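PDB 6AHI: cysteine synthase from Helicobacter pylori, which catalyses the pyridoxal 5'-phosphate-dependent replacement of the acetoxy group of O-acetyl-L-serine by sulfide, giving L-cysteine and acetate, and also has cystathionine beta-synthase activity. Local coordinates for residues A[172-177]-A[200-205]; A[22-27]-A[274-279]; A[61-66]-A[140-145]; A[93-98]-A[125-130]; A[102-107]-A[296-301]. All blocks are in the same frame, centred on the assembly; numbering follows the deposited sequence.

In the fold
Contact 1 lies in the six-stranded sheet and contact 2 beside it; both meet helix 266-281, where R200 and S174 both bind E278. Contact 1 is buried and built on backbone hydrogen bonds between strands; contact 2, also largely buried, is apolar packing of a loop on that helix. Contacts 3 and 4 serve the four-stranded parallel sheet: contact 4 is buried packing of helix 123-137 on strand 91-97, while contact 3 lies at the edge and is partly exposed, an aromatic flank beside polar atoms. Contact 5 ties helix 102-110, which follows the strand of contact 4, to the C-terminal tail by polar and charged groups at the subunit interface.

Contact 1: A[172-177]-A[200-205]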
# COMPACT_ATOMS: atom_id res chain seq x y z
N LEU A 172 -23.96 -14.99 5.64
CA LEU A 172 -23.76 -13.63 6.09
C LEU A 172 -25.09 -13.09 6.64
O LEU A 172 -26.13 -13.19 5.99
CB LEU A 172 -23.26 -12.76 4.94
CG LEU A 172 -21.93 -13.17 4.34
CD1 LEU A 172 -21.66 -12.29 3.13
CD2 LEU A 172 -20.78 -13.05 5.36
N THR A 173 -25.01 -12.48 7.81
CA THR A 173 -26.14 -12.01 8.54
C THR A 173 -26.41 -10.53 8.18
O THR A 173 -27.56 -10.10 8.08
CB THR A 173 -25.90 -12.12 10.05
OG1 THR A 173 -25.36 -13.42 10.35
CG2 THR A 173 -27.16 -11.86 10.84
N SER A 174 -25.32 -9.78 7.99
CA SER A 174 -25.40 -8.35 7.81
C SER A 174 -24.23 -7.86 6.94
O SER A 174 -23.12 -8.40 6.95
CB SER A 174 -25.41 -7.68 9.17
OG SER A 174 -25.55 -6.26 9.01
N PHE A 175 -24.51 -6.77 6.20
CA PHE A 175 -23.57 -6.01 5.42
C PHE A 175 -23.61 -4.56 5.90
O PHE A 175 -24.64 -3.92 5.90
CB PHE A 175 -23.90 -6.10 3.93
CG PHE A 175 -23.04 -5.23 3.03
CD1 PHE A 175 -21.66 -5.26 3.14
CD2 PHE A 175 -23.62 -4.38 2.09
CE1 PHE A 175 -20.87 -4.48 2.31
CE2 PHE A 175 -22.82 -3.60 1.27
CZ PHE A 175 -21.45 -3.65 1.38
N VAL A 176 -22.45 -4.09 6.34
CA VAL A 176 -22.26 -2.81 6.94
C VAL A 176 -21.19 -2.08 6.13
O VAL A 176 -20.07 -2.59 6.05
CB VAL A 176 -21.79 -2.96 8.40
CG1 VAL A 176 -21.52 -1.61 9.04
CG2 VAL A 176 -22.78 -3.79 9.22
N ALA A 177 -21.52 -0.90 5.56
CA ALA A 177 -20.54 -0.21 4.73
C ALA A 177 -20.77 1.30 4.78
O ALA A 177 -21.92 1.76 4.87
CB ALA A 177 -20.61 -0.71 3.30
N ARG A 200 -29.17 -8.31 6.42
CA ARG A 200 -29.42 -6.96 6.91
C ARG A 200 -28.44 -6.01 6.21
O ARG A 200 -27.30 -6.34 5.93
CB ARG A 200 -29.27 -6.90 8.45
CG ARG A 200 -30.41 -7.56 9.21
CD ARG A 200 -30.12 -7.73 10.69
NE ARG A 200 -29.62 -6.51 11.33
CZ ARG A 200 -30.35 -5.48 11.76
NH1 ARG A 200 -31.67 -5.46 11.59
NH2 ARG A 200 -29.75 -4.45 12.34
N LEU A 201 -28.90 -4.79 5.94
CA LEU A 201 -28.10 -3.77 5.28
C LEU A 201 -28.03 -2.52 6.18
O LEU A 201 -29.08 -1.93 6.47
CB LEU A 201 -28.76 -3.38 3.96
CG LEU A 201 -28.94 -4.48 2.92
CD1 LEU A 201 -29.59 -3.90 1.68
CD2 LEU A 201 -27.60 -5.11 2.57
N ILE A 202 -26.81 -2.14 6.57
CA ILE A 202 -26.55 -0.98 7.41
C ILE A 202 -25.55 -0.07 6.70
O ILE A 202 -24.43 -0.48 6.43
CB ILE A 202 -25.99 -1.37 8.79
CG1 ILE A 202 -26.87 -2.42 9.49
CG2 ILE A 202 -25.74 -0.11 9.62
CD1 ILE A 202 -28.12 -1.87 10.11
N GLY A 203 -25.96 1.18 6.44
CA GLY A 203 -25.10 2.20 5.85
C GLY A 203 -24.45 3.01 6.95
O GLY A 203 -25.05 3.21 8.00
N VAL A 204 -23.21 3.45 6.75
CA VAL A 204 -22.46 4.08 7.81
C VAL A 204 -22.11 5.50 7.36
O VAL A 204 -21.67 5.68 6.25
CB VAL A 204 -21.20 3.27 8.14
CG1 VAL A 204 -20.40 3.88 9.27
CG2 VAL A 204 -21.56 1.82 8.43
N GLU A 205 -22.31 6.47 8.26
CA GLU A 205 -22.05 7.87 8.01
C GLU A 205 -21.39 8.45 9.25
O GLU A 205 -21.60 7.96 10.36
CB GLU A 205 -23.36 8.62 7.72
CG GLU A 205 -24.36 8.54 8.88
CD GLU A 205 -25.53 9.51 8.87
OE1 GLU A 205 -25.68 10.23 7.86
OE2 GLU A 205 -26.31 9.51 9.86
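R200 O takes two partners from the neighbouring strand: F175 N donates to it at 2.8 Å, and the CA-H of S174 adds a CH...O contact, CA to R200 O 3.3 Å. Backbone bonds continue in both directions. R200 N binds T173 O, I202 N binds F175 O at 2.9 Å, A177 N binds I202 O, and V204 N closes the ladder on A177 O at 2.8 Å. This last bond is bent, 134° at the hydrogen, and V204 N stands above the A177 carbonyl plane. Such a ladder is that of adjacent parallel strands, here the two strands of the beta-alpha-beta unit whose helix 183-195 connects them in the Rossmann-like sheet of this enzyme; A177 lies close to T184, a probable cofactor-binding residue. F175, A177 and L201 face that helix. With CG of F175 trans to its N (chi1 175°), the ring turns an edge to L201 CD2, whose distance to F175 CB is 4.1 Å. The other face carries S174, V176, R200, I202 and V204 beneath helix 266-281. V176 CG1 presses tightly on V204 CG2 at 3.5 Å, and V176 CG2 lies beside I202 CB. S174 OG and R200 NE both reach E278 OE2 on the helix, the first by a hydrogen bond, the second by a salt bridge.

Contact 2: A[22-27]-A[274-279]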
# COMPACT_ATOMS: atom_id res chain seq x y z
N LYS A 22 -11.96 -12.85 20.31
CA LYS A 22 -10.56 -12.81 20.75
C LYS A 22 -9.97 -11.41 20.56
O LYS A 22 -8.99 -11.11 21.18
CB LYS A 22 -9.61 -13.66 19.89
CG LYS A 22 -9.82 -15.15 19.90
CD LYS A 22 -9.93 -15.71 21.28
CE LYS A 22 -10.44 -17.14 21.27
NZ LYS A 22 -11.92 -17.19 21.21
N ASP A 23 -10.50 -10.65 19.60
CA ASP A 23 -9.94 -9.40 19.11
C ASP A 23 -10.68 -8.19 19.69
O ASP A 23 -10.06 -7.19 20.06
CB ASP A 23 -10.09 -9.36 17.58
CG ASP A 23 -9.39 -10.50 16.88
OD1 ASP A 23 -8.19 -10.67 17.17
OD2 ASP A 23 -10.05 -11.23 16.11
N TYR A 24 -12.01 -8.28 19.72
CA TYR A 24 -12.92 -7.19 20.07
C TYR A 24 -14.17 -7.78 20.73
O TYR A 24 -14.44 -8.94 20.53
CB TYR A 24 -13.34 -6.42 18.81
CG TYR A 24 -12.22 -5.59 18.24
CD1 TYR A 24 -11.88 -4.36 18.80
CD2 TYR A 24 -11.46 -6.07 17.18
CE1 TYR A 24 -10.82 -3.63 18.31
CE2 TYR A 24 -10.39 -5.34 16.69
CZ TYR A 24 -10.08 -4.12 17.25
OH TYR A 24 -9.00 -3.42 16.79
N PRO A 25 -14.98 -6.99 21.48
CA PRO A 25 -16.25 -7.48 22.05
C PRO A 25 -17.32 -7.89 21.03
O PRO A 25 -18.32 -7.26 20.85
CB PRO A 25 -16.73 -6.30 22.92
CG PRO A 25 -16.06 -5.07 22.27
CD PRO A 25 -14.68 -5.59 21.87
N ILE A 26 -17.11 -9.05 20.41
CA ILE A 26 -18.00 -9.64 19.41
C ILE A 26 -18.61 -10.87 20.07
O ILE A 26 -17.89 -11.60 20.72
CB ILE A 26 -17.15 -9.95 18.17
CG1 ILE A 26 -16.63 -8.66 17.53
CG2 ILE A 26 -17.89 -10.80 17.15
CD1 ILE A 26 -15.48 -8.85 16.55
N PRO A 27 -19.94 -11.13 20.02
CA PRO A 27 -20.49 -12.30 20.70
C PRO A 27 -19.80 -13.61 20.31
O PRO A 27 -19.23 -13.73 19.25
CB PRO A 27 -21.97 -12.32 20.27
CG PRO A 27 -22.27 -10.85 19.98
CD PRO A 27 -20.98 -10.31 19.39
N ALA A 274 -19.11 0.60 13.33
CA ALA A 274 -20.48 0.32 12.95
C ALA A 274 -20.72 -1.20 12.90
O ALA A 274 -21.75 -1.71 13.36
CB ALA A 274 -20.81 0.96 11.64
N ALA A 275 -19.73 -1.92 12.37
CA ALA A 275 -19.84 -3.37 12.27
C ALA A 275 -19.82 -3.99 13.67
O ALA A 275 -20.50 -4.97 13.89
CB ALA A 275 -18.75 -3.91 11.40
N LEU A 276 -19.03 -3.43 14.58
CA LEU A 276 -18.96 -3.91 15.96
C LEU A 276 -20.30 -3.72 16.67
O LEU A 276 -20.77 -4.61 17.36
CB LEU A 276 -17.83 -3.13 16.65
CG LEU A 276 -17.12 -3.79 17.81
CD1 LEU A 276 -16.59 -5.16 17.38
CD2 LEU A 276 -15.98 -2.89 18.29
N LYS A 277 -20.92 -2.55 16.47
CA LYS A 277 -22.26 -2.28 17.01
C LYS A 277 -23.31 -3.23 16.44
O LYS A 277 -24.14 -3.79 17.20
CB LYS A 277 -22.64 -0.82 16.77
CG LYS A 277 -21.83 0.15 17.64
CD LYS A 277 -22.21 1.59 17.42
CE LYS A 277 -21.19 2.50 18.03
NZ LYS A 277 -21.58 3.91 17.85
N GLU A 278 -23.23 -3.50 15.14
CA GLU A 278 -24.13 -4.44 14.52
C GLU A 278 -23.89 -5.86 15.08
O GLU A 278 -24.87 -6.54 15.44
CB GLU A 278 -24.04 -4.32 13.00
CG GLU A 278 -24.83 -5.38 12.23
CD GLU A 278 -26.35 -5.23 12.17
OE1 GLU A 278 -26.91 -4.43 12.94
OE2 GLU A 278 -26.99 -5.96 11.37
N ALA A 279 -22.64 -6.32 15.15
CA ALA A 279 -22.37 -7.68 15.67
C ALA A 279 -22.92 -7.82 17.11
O ALA A 279 -23.48 -8.85 17.46
CB ALA A 279 -20.90 -8.02 15.65
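I26 and A279 are the closest backbone pair, 6.1 Å from CA to CA, where the irregular chain of 22-27, kinked by an inverse gamma turn centred on P25, runs past the helix 274-279. L276 carries most of the contact. Its CG stands trans to the backbone N (chi1 -153°), which brings its methyl end nearer the loop, beside the turn. There CD1 is met by two residues that flank P25: Y24 offers CB at 3.8 Å and I26 offers CG1 at 3.5 Å from L276 CD1, with CD1 of I26 only slightly farther off. The I26 and L276 side chains cross at about a right angle, so the leucine methyl lies across the isoleucine rather than along it. One helical turn on, A279 takes over. Its methyl faces the loop, with I26 CG2 4.4 Å from A279 CB, while the ring of P27 lies against the backbone carbonyl, P27 CG 3.4 Å from A279 O. All of this is apolar or carbonyl-to-ring packing; the polar fastening comes from beside it, where P25 O accepts from Q280 NE2. The ring of Y24 runs on past L276, whose CD2 lies obliquely beside it, to a hydroxyl bonded to N260; the ring is also T-shaped against F272. The loop between strands 16-19 and 31-36 thus packs on helix 266-281, which lies against the six-stranded sheet. Helix 246-260 flanks Y24 and sends Y252 against L276, and strand 31-36 contributes I32, which touches I26, A275 and L276 alike; V288 of strand 287-292 touches A275 and A279.

Contact 3: A[61-66]-A[140-145]; sequences GKITSK and DSYLPL
Y142 has its CG trans to the backbone N (chi1 171°), which sends the ring out from its strand onto K62 and I63, and D140 does likewise (chi1 -161°), carrying its carboxylate to T64 and K66. The two side chains project from alternate residues of 140-142, the short edge strand of the four-stranded parallel sheet and its approach. The segment 61-66 is the connection between helix 48-60 and strand 68-72, the strand to which 141-142 is paired, so the contact folds a helix-to-strand loop over the sheet's border. K62 and I63 share the ring between them. I63 brings its CD1 to 3.9 Å from Y142 CD2, with CG1 of I63 almost as near that atom. On the CD1-CE1 side the aliphatic part of K62 takes over, K62 CB lying 4.1 Å from Y142 CE1. Both approaches are oblique to the ring plane. P144 N stands over one ring face near the rim, and L53 of helix 48-60 also packs on the tyrosine, giving this side a buried character. The outer half is polar and largely exposed. T64 OG1 comes within 3.5 Å of D140 OD2, and K66 O is 2.6 Å from that same oxygen. D140 OD1 is hydrogen-bonded to T67 OG1, which also accepts from T64 N.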
# COMPACT_ATOMS: atom_id res chain seq x y z
N GLY A 61 -18.93 2.35 -26.28
CA GLY A 61 -18.54 3.39 -27.24
C GLY A 61 -18.48 4.73 -26.56
O GLY A 61 -18.24 5.71 -27.25
N LYS A 62 -18.70 4.79 -25.26
CA LYS A 62 -18.57 6.08 -24.54
C LYS A 62 -17.09 6.50 -24.48
O LYS A 62 -16.87 7.68 -24.30
CB LYS A 62 -19.15 6.03 -23.13
CG LYS A 62 -20.66 5.88 -23.03
CD LYS A 62 -21.15 5.39 -21.69
CE LYS A 62 -22.33 6.20 -21.19
NZ LYS A 62 -22.65 5.95 -19.77
N ILE A 63 -16.15 5.54 -24.55
CA ILE A 63 -14.71 5.81 -24.54
C ILE A 63 -14.08 5.20 -25.80
O ILE A 63 -14.36 4.07 -26.15
CB ILE A 63 -14.03 5.29 -23.26
CG1 ILE A 63 -14.59 5.97 -22.01
CG2 ILE A 63 -12.51 5.44 -23.36
CD1 ILE A 63 -14.22 5.29 -20.71
N THR A 64 -13.21 5.97 -26.45
CA THR A 64 -12.32 5.48 -27.53
C THR A 64 -10.90 5.99 -27.26
O THR A 64 -10.66 6.59 -26.21
CB THR A 64 -12.82 5.90 -28.92
OG1 THR A 64 -12.58 7.29 -29.08
CG2 THR A 64 -14.29 5.60 -29.16
N SER A 65 -9.98 5.80 -28.23
CA SER A 65 -8.53 5.85 -27.99
C SER A 65 -8.08 7.27 -27.62
O SER A 65 -7.11 7.43 -26.87
CB SER A 65 -7.76 5.33 -29.17
OG SER A 65 -8.35 5.78 -30.37
N LYS A 66 -8.80 8.28 -28.13
CA LYS A 66 -8.53 9.69 -27.83
C LYS A 66 -9.82 10.34 -27.30
O LYS A 66 -10.32 11.37 -27.77
CB LYS A 66 -7.93 10.39 -29.05
CG LYS A 66 -6.47 10.05 -29.32
CD LYS A 66 -5.50 10.52 -28.24
CE LYS A 66 -4.09 10.71 -28.77
NZ LYS A 66 -3.16 11.20 -27.73
N ASP A 140 -14.92 14.86 -27.58
CA ASP A 140 -14.69 13.47 -27.23
C ASP A 140 -14.31 13.35 -25.75
O ASP A 140 -13.41 12.62 -25.39
CB ASP A 140 -13.62 12.87 -28.14
CG ASP A 140 -13.62 11.36 -28.19
OD1 ASP A 140 -14.57 10.76 -27.64
OD2 ASP A 140 -12.67 10.79 -28.77
N SER A 141 -15.01 14.07 -24.87
CA SER A 141 -14.80 13.93 -23.42
C SER A 141 -15.70 12.84 -22.86
O SER A 141 -16.68 12.43 -23.47
CB SER A 141 -15.01 15.25 -22.69
OG SER A 141 -16.29 15.82 -22.95
N TYR A 142 -15.38 12.38 -21.66
CA TYR A 142 -16.26 11.49 -20.95
C TYR A 142 -16.25 11.91 -19.48
O TYR A 142 -15.20 12.02 -18.87
CB TYR A 142 -15.89 10.04 -21.19
CG TYR A 142 -16.64 9.10 -20.29
CD1 TYR A 142 -18.00 8.89 -20.45
CD2 TYR A 142 -16.01 8.47 -19.24
CE1 TYR A 142 -18.70 8.02 -19.63
CE2 TYR A 142 -16.69 7.59 -18.41
CZ TYR A 142 -18.04 7.39 -18.59
OH TYR A 142 -18.71 6.54 -17.76
N LEU A 143 -17.44 12.18 -18.96
CA LEU A 143 -17.66 12.75 -17.63
C LEU A 143 -18.52 11.76 -16.85
O LEU A 143 -19.75 11.79 -16.95
CB LEU A 143 -18.30 14.13 -17.78
CG LEU A 143 -18.47 14.98 -16.51
CD1 LEU A 143 -17.17 15.17 -15.74
CD2 LEU A 143 -19.07 16.35 -16.85
N PRO A 144 -17.91 10.82 -16.09
CA PRO A 144 -18.68 9.79 -15.41
C PRO A 144 -19.76 10.36 -14.47
O PRO A 144 -20.86 9.82 -14.43
CB PRO A 144 -17.65 9.01 -14.58
CG PRO A 144 -16.31 9.33 -15.22
CD PRO A 144 -16.47 10.69 -15.87
N LEU A 145 -19.42 11.43 -13.74
CA LEU A 145 -20.24 11.93 -12.61
C LEU A 145 -20.70 10.75 -11.76
O LEU A 145 -21.86 10.36 -11.80
CB LEU A 145 -21.42 12.75 -13.13
CG LEU A 145 -20.99 14.09 -13.75
CD1 LEU A 145 -22.18 14.80 -14.41
CD2 LEU A 145 -20.34 14.99 -12.70

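Contact 4: A[93-98]-A[125-130]; sequences IFVVPE and SGAIKK
V95 and A127 meet at the centre, 5.3 Å from CA to CA. V95 puts CG1 trans to its backbone N (chi1 -169°), and this methyl rests on the helix backbone itself, 3.5 Å from A127 O and 3.9 Å from A127 CB. The alanine methyl in turn settles against the strand: it lies 3.6 Å from V95 O, and P97 CD touches A127 CB at 4.0 Å two residues farther on. K130, one turn along the helix, contributes the base of its chain, its CG 3.9 Å from V95 CG1, before bending at chi2 and leading its amino end away. The small A127 side chain is consistent with the close approach of the axes, 7.3 Å; helix and strand run roughly antiparallel, 152° between their directions. This is the alpha/beta layering of the four-stranded parallel sheet, helix 123-137 lying on one side of it. In the next shell T118 of the neighbouring strand 114-118 touches both V95 and K130, and P72 of strand 68-72 touches A127. V96 points to the other layer, meeting Q105 and M108 of helix 102-110. Between V95, P97 and A127 the chemistry is apolar contact and carbonyl-to-methyl packing, consistent with a buried interface held by van der Waals contact rather than directed bonds.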
# COMPACT_ATOMS: atom_id res chain seq x y z
N ILE A 93 -8.41 14.36 -16.63
CA ILE A 93 -8.45 15.66 -15.95
C ILE A 93 -9.29 15.49 -14.68
O ILE A 93 -10.42 15.02 -14.76
CB ILE A 93 -9.00 16.77 -16.87
CG1 ILE A 93 -8.24 16.89 -18.19
CG2 ILE A 93 -9.01 18.10 -16.14
CD1 ILE A 93 -9.02 17.56 -19.29
N PHE A 94 -8.74 15.84 -13.52
CA PHE A 94 -9.50 15.78 -12.28
C PHE A 94 -9.67 17.19 -11.71
O PHE A 94 -8.74 18.00 -11.70
CB PHE A 94 -8.88 14.78 -11.30
CG PHE A 94 -8.80 13.40 -11.91
CD1 PHE A 94 -9.95 12.74 -12.32
CD2 PHE A 94 -7.59 12.79 -12.11
CE1 PHE A 94 -9.88 11.48 -12.89
CE2 PHE A 94 -7.52 11.54 -12.72
CZ PHE A 94 -8.66 10.90 -13.12
N VAL A 95 -10.91 17.48 -11.28
CA VAL A 95 -11.23 18.74 -10.64
C VAL A 95 -11.41 18.48 -9.15
O VAL A 95 -12.28 17.71 -8.74
CB VAL A 95 -12.48 19.40 -11.27
CG1 VAL A 95 -12.63 20.82 -10.75
CG2 VAL A 95 -12.42 19.37 -12.79
N VAL A 96 -10.53 19.10 -8.36
CA VAL A 96 -10.38 18.82 -6.94
C VAL A 96 -10.39 20.15 -6.20
O VAL A 96 -9.62 21.05 -6.54
CB VAL A 96 -9.06 18.07 -6.67
CG1 VAL A 96 -8.86 17.81 -5.18
CG2 VAL A 96 -9.01 16.76 -7.46
N PRO A 97 -11.23 20.30 -5.17
CA PRO A 97 -11.23 21.50 -4.35
C PRO A 97 -9.84 21.68 -3.75
O PRO A 97 -9.35 20.76 -3.19
CB PRO A 97 -12.16 21.11 -3.19
CG PRO A 97 -13.10 20.16 -3.83
CD PRO A 97 -12.23 19.34 -4.75
N GLU A 98 -9.26 22.87 -3.85
CA GLU A 98 -7.92 23.09 -3.27
C GLU A 98 -7.97 22.80 -1.78
O GLU A 98 -8.89 23.22 -1.12
CB GLU A 98 -7.46 24.54 -3.47
CG GLU A 98 -7.43 24.95 -4.92
N SER A 125 -19.22 20.69 -4.77
CA SER A 125 -20.17 21.20 -5.74
C SER A 125 -19.46 22.12 -6.73
O SER A 125 -19.83 22.15 -7.90
CB SER A 125 -21.32 21.90 -5.04
OG SER A 125 -21.79 21.07 -3.99
N GLY A 126 -18.49 22.91 -6.25
CA GLY A 126 -17.69 23.80 -7.10
C GLY A 126 -16.87 23.02 -8.13
O GLY A 126 -16.79 23.40 -9.32
N ALA A 127 -16.30 21.90 -7.68
CA ALA A 127 -15.56 20.98 -8.55
C ALA A 127 -16.49 20.40 -9.63
O ALA A 127 -16.12 20.37 -10.82
CB ALA A 127 -14.90 19.90 -7.72
N ILE A 128 -17.69 19.97 -9.22
CA ILE A 128 -18.68 19.42 -10.17
C ILE A 128 -19.01 20.45 -11.26
O ILE A 128 -18.97 20.13 -12.45
CB ILE A 128 -19.94 18.92 -9.43
CG1 ILE A 128 -19.61 17.69 -8.57
CG2 ILE A 128 -21.05 18.62 -10.42
CD1 ILE A 128 -20.57 17.43 -7.43
N LYS A 129 -19.31 21.69 -10.86
CA LYS A 129 -19.68 22.73 -11.81
C LYS A 129 -18.55 22.90 -12.83
O LYS A 129 -18.80 22.96 -14.05
CB LYS A 129 -19.95 24.07 -11.12
CG LYS A 129 -20.19 25.23 -12.09
CD LYS A 129 -20.70 26.48 -11.41
CE LYS A 129 -21.38 27.42 -12.38
NZ LYS A 129 -21.76 28.68 -11.70
N LYS A 130 -17.31 23.01 -12.34
CA LYS A 130 -16.19 23.30 -13.20
C LYS A 130 -15.98 22.13 -14.17
O LYS A 130 -15.76 22.35 -15.36
CB LYS A 130 -14.97 23.64 -12.33
CG LYS A 130 -13.65 23.79 -13.05
CD LYS A 130 -13.43 25.13 -13.72
CE LYS A 130 -11.96 25.48 -13.77
NZ LYS A 130 -11.64 26.32 -14.94

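Contact 5: A[102-107]-A[296-301]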
# COMPACT_ATOMS: atom_id res chain seq x y z
N THR A 102 -4.13 16.79 -0.45
CA THR A 102 -2.87 17.07 -1.17
C THR A 102 -2.20 15.77 -1.61
O THR A 102 -1.97 15.66 -2.79
CB THR A 102 -1.95 18.01 -0.39
OG1 THR A 102 -0.93 18.46 -1.29
CG2 THR A 102 -1.27 17.37 0.80
N GLU A 103 -1.92 14.85 -0.68
CA GLU A 103 -1.26 13.61 -1.01
C GLU A 103 -1.96 12.93 -2.20
O GLU A 103 -1.32 12.48 -3.14
CB GLU A 103 -1.25 12.69 0.21
CG GLU A 103 -0.26 13.09 1.30
CD GLU A 103 -0.85 13.65 2.59
OE1 GLU A 103 -1.21 14.84 2.60
OE2 GLU A 103 -0.93 12.89 3.61
N LYS A 104 -3.30 12.86 -2.16
CA LYS A 104 -4.02 12.18 -3.22
C LYS A 104 -3.85 12.96 -4.54
O LYS A 104 -3.80 12.35 -5.61
CB LYS A 104 -5.49 11.97 -2.88
CG LYS A 104 -5.76 10.97 -1.77
CD LYS A 104 -7.24 10.87 -1.45
CE LYS A 104 -7.51 10.26 -0.08
NZ LYS A 104 -8.92 10.51 0.33
N GLN A 105 -3.80 14.29 -4.47
CA GLN A 105 -3.58 15.08 -5.69
C GLN A 105 -2.17 14.84 -6.27
O GLN A 105 -2.01 14.84 -7.49
CB GLN A 105 -3.78 16.58 -5.42
CG GLN A 105 -5.20 16.93 -5.06
CD GLN A 105 -5.38 18.42 -4.87
OE1 GLN A 105 -4.91 19.24 -5.66
NE2 GLN A 105 -6.06 18.76 -3.79
N GLN A 106 -1.17 14.71 -5.40
CA GLN A 106 0.21 14.42 -5.82
C GLN A 106 0.22 13.07 -6.59
O GLN A 106 0.88 12.94 -7.61
CB GLN A 106 1.13 14.27 -4.60
CG GLN A 106 2.16 15.36 -4.37
CD GLN A 106 3.35 14.78 -3.64
OE1 GLN A 106 4.18 14.07 -4.21
NE2 GLN A 106 3.44 15.06 -2.35
N ILE A 107 -0.53 12.09 -6.09
CA ILE A 107 -0.54 10.76 -6.65
C ILE A 107 -1.25 10.80 -8.01
O ILE A 107 -0.76 10.25 -8.97
CB ILE A 107 -1.17 9.75 -5.67
CG1 ILE A 107 -0.29 9.56 -4.44
CG2 ILE A 107 -1.43 8.44 -6.37
CD1 ILE A 107 -0.95 8.83 -3.34
N ALA A 296 -4.24 4.23 5.20
CA ALA A 296 -4.03 5.31 6.17
C ALA A 296 -2.97 6.32 5.67
O ALA A 296 -3.01 7.47 6.08
CB ALA A 296 -3.62 4.76 7.51
N ASP A 297 -2.03 5.86 4.84
CA ASP A 297 -0.81 6.59 4.47
C ASP A 297 -1.12 7.97 3.91
O ASP A 297 -0.34 8.89 4.11
CB ASP A 297 0.00 5.86 3.40
CG ASP A 297 0.44 4.49 3.83
OD1 ASP A 297 -0.44 3.66 4.25
OD2 ASP A 297 1.64 4.24 3.74
N ARG A 298 -2.25 8.12 3.21
CA ARG A 298 -2.55 9.40 2.56
C ARG A 298 -3.10 10.40 3.59
O ARG A 298 -3.40 11.52 3.21
CB ARG A 298 -3.54 9.21 1.41
CG ARG A 298 -2.96 8.64 0.11
CD ARG A 298 -2.73 7.17 0.09
NE ARG A 298 -2.28 6.65 -1.20
CZ ARG A 298 -3.06 6.09 -2.12
NH1 ARG A 298 -4.37 6.18 -2.04
NH2 ARG A 298 -2.50 5.44 -3.13
N TYR A 299 -3.18 10.05 4.88
CA TYR A 299 -3.71 10.92 5.88
C TYR A 299 -2.72 11.17 7.02
O TYR A 299 -3.07 11.82 7.99
CB TYR A 299 -5.02 10.36 6.45
CG TYR A 299 -6.05 9.99 5.42
CD1 TYR A 299 -6.87 10.94 4.82
CD2 TYR A 299 -6.18 8.67 5.02
CE1 TYR A 299 -7.81 10.58 3.87
CE2 TYR A 299 -7.13 8.28 4.09
CZ TYR A 299 -7.94 9.24 3.51
OH TYR A 299 -8.88 8.83 2.60
N LEU A 300 -1.46 10.78 6.85
CA LEU A 300 -0.48 10.97 7.93
C LEU A 300 -0.22 12.47 8.18
O LEU A 300 -0.01 12.84 9.31
CB LEU A 300 0.81 10.20 7.62
CG LEU A 300 0.64 8.68 7.60
CD1 LEU A 300 1.86 7.96 7.06
CD2 LEU A 300 0.31 8.17 8.99
N SER A 301 -0.29 13.31 7.13
CA SER A 301 -0.10 14.78 7.29
C SER A 301 -1.25 15.41 8.09
O SER A 301 -1.14 16.52 8.56
CB SER A 301 0.07 15.47 5.96
OG SER A 301 -1.08 15.29 5.14
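The first turns of helix 102-110 meet the 3-10 segment 297-301 of the C-terminal tail, with S301 OG donating to E103 OE1 at 2.6 Å. The oxygen is met on its syn side, 22° out of the carboxylate plane, after the glutamate chain has bent sharply at chi2 (109°). Its other oxygen, OE2, lies 2.9 Å from R298 O, an acceptor facing an acceptor, which might favour a protonated glutamate. K104 instead runs extended beyond CG across the arginine stem, and its NZ donates to Y299 OH at 2.8 Å. That hydroxyl is also hydrogen-bonded to D294, while the lysine packs on N76, a probable pyridoxal phosphate ligand. I107 lays its terminal CD1 over one face of the R298 guanidinium, 3.3 Å from R298 NE, at about a right angle to the arginine chain. The guanidinium is also held by G42 O at NH2 and by a salt bridge from NE to D297 of the second subunit. D297 here returns the same bridge to R298 of that subunit, and Q106 and L300 exchange hydrogen bonds across the subunits likewise. Reciprocal pairing of this kind is typical of a twofold interface, here that of the enzyme's homodimer.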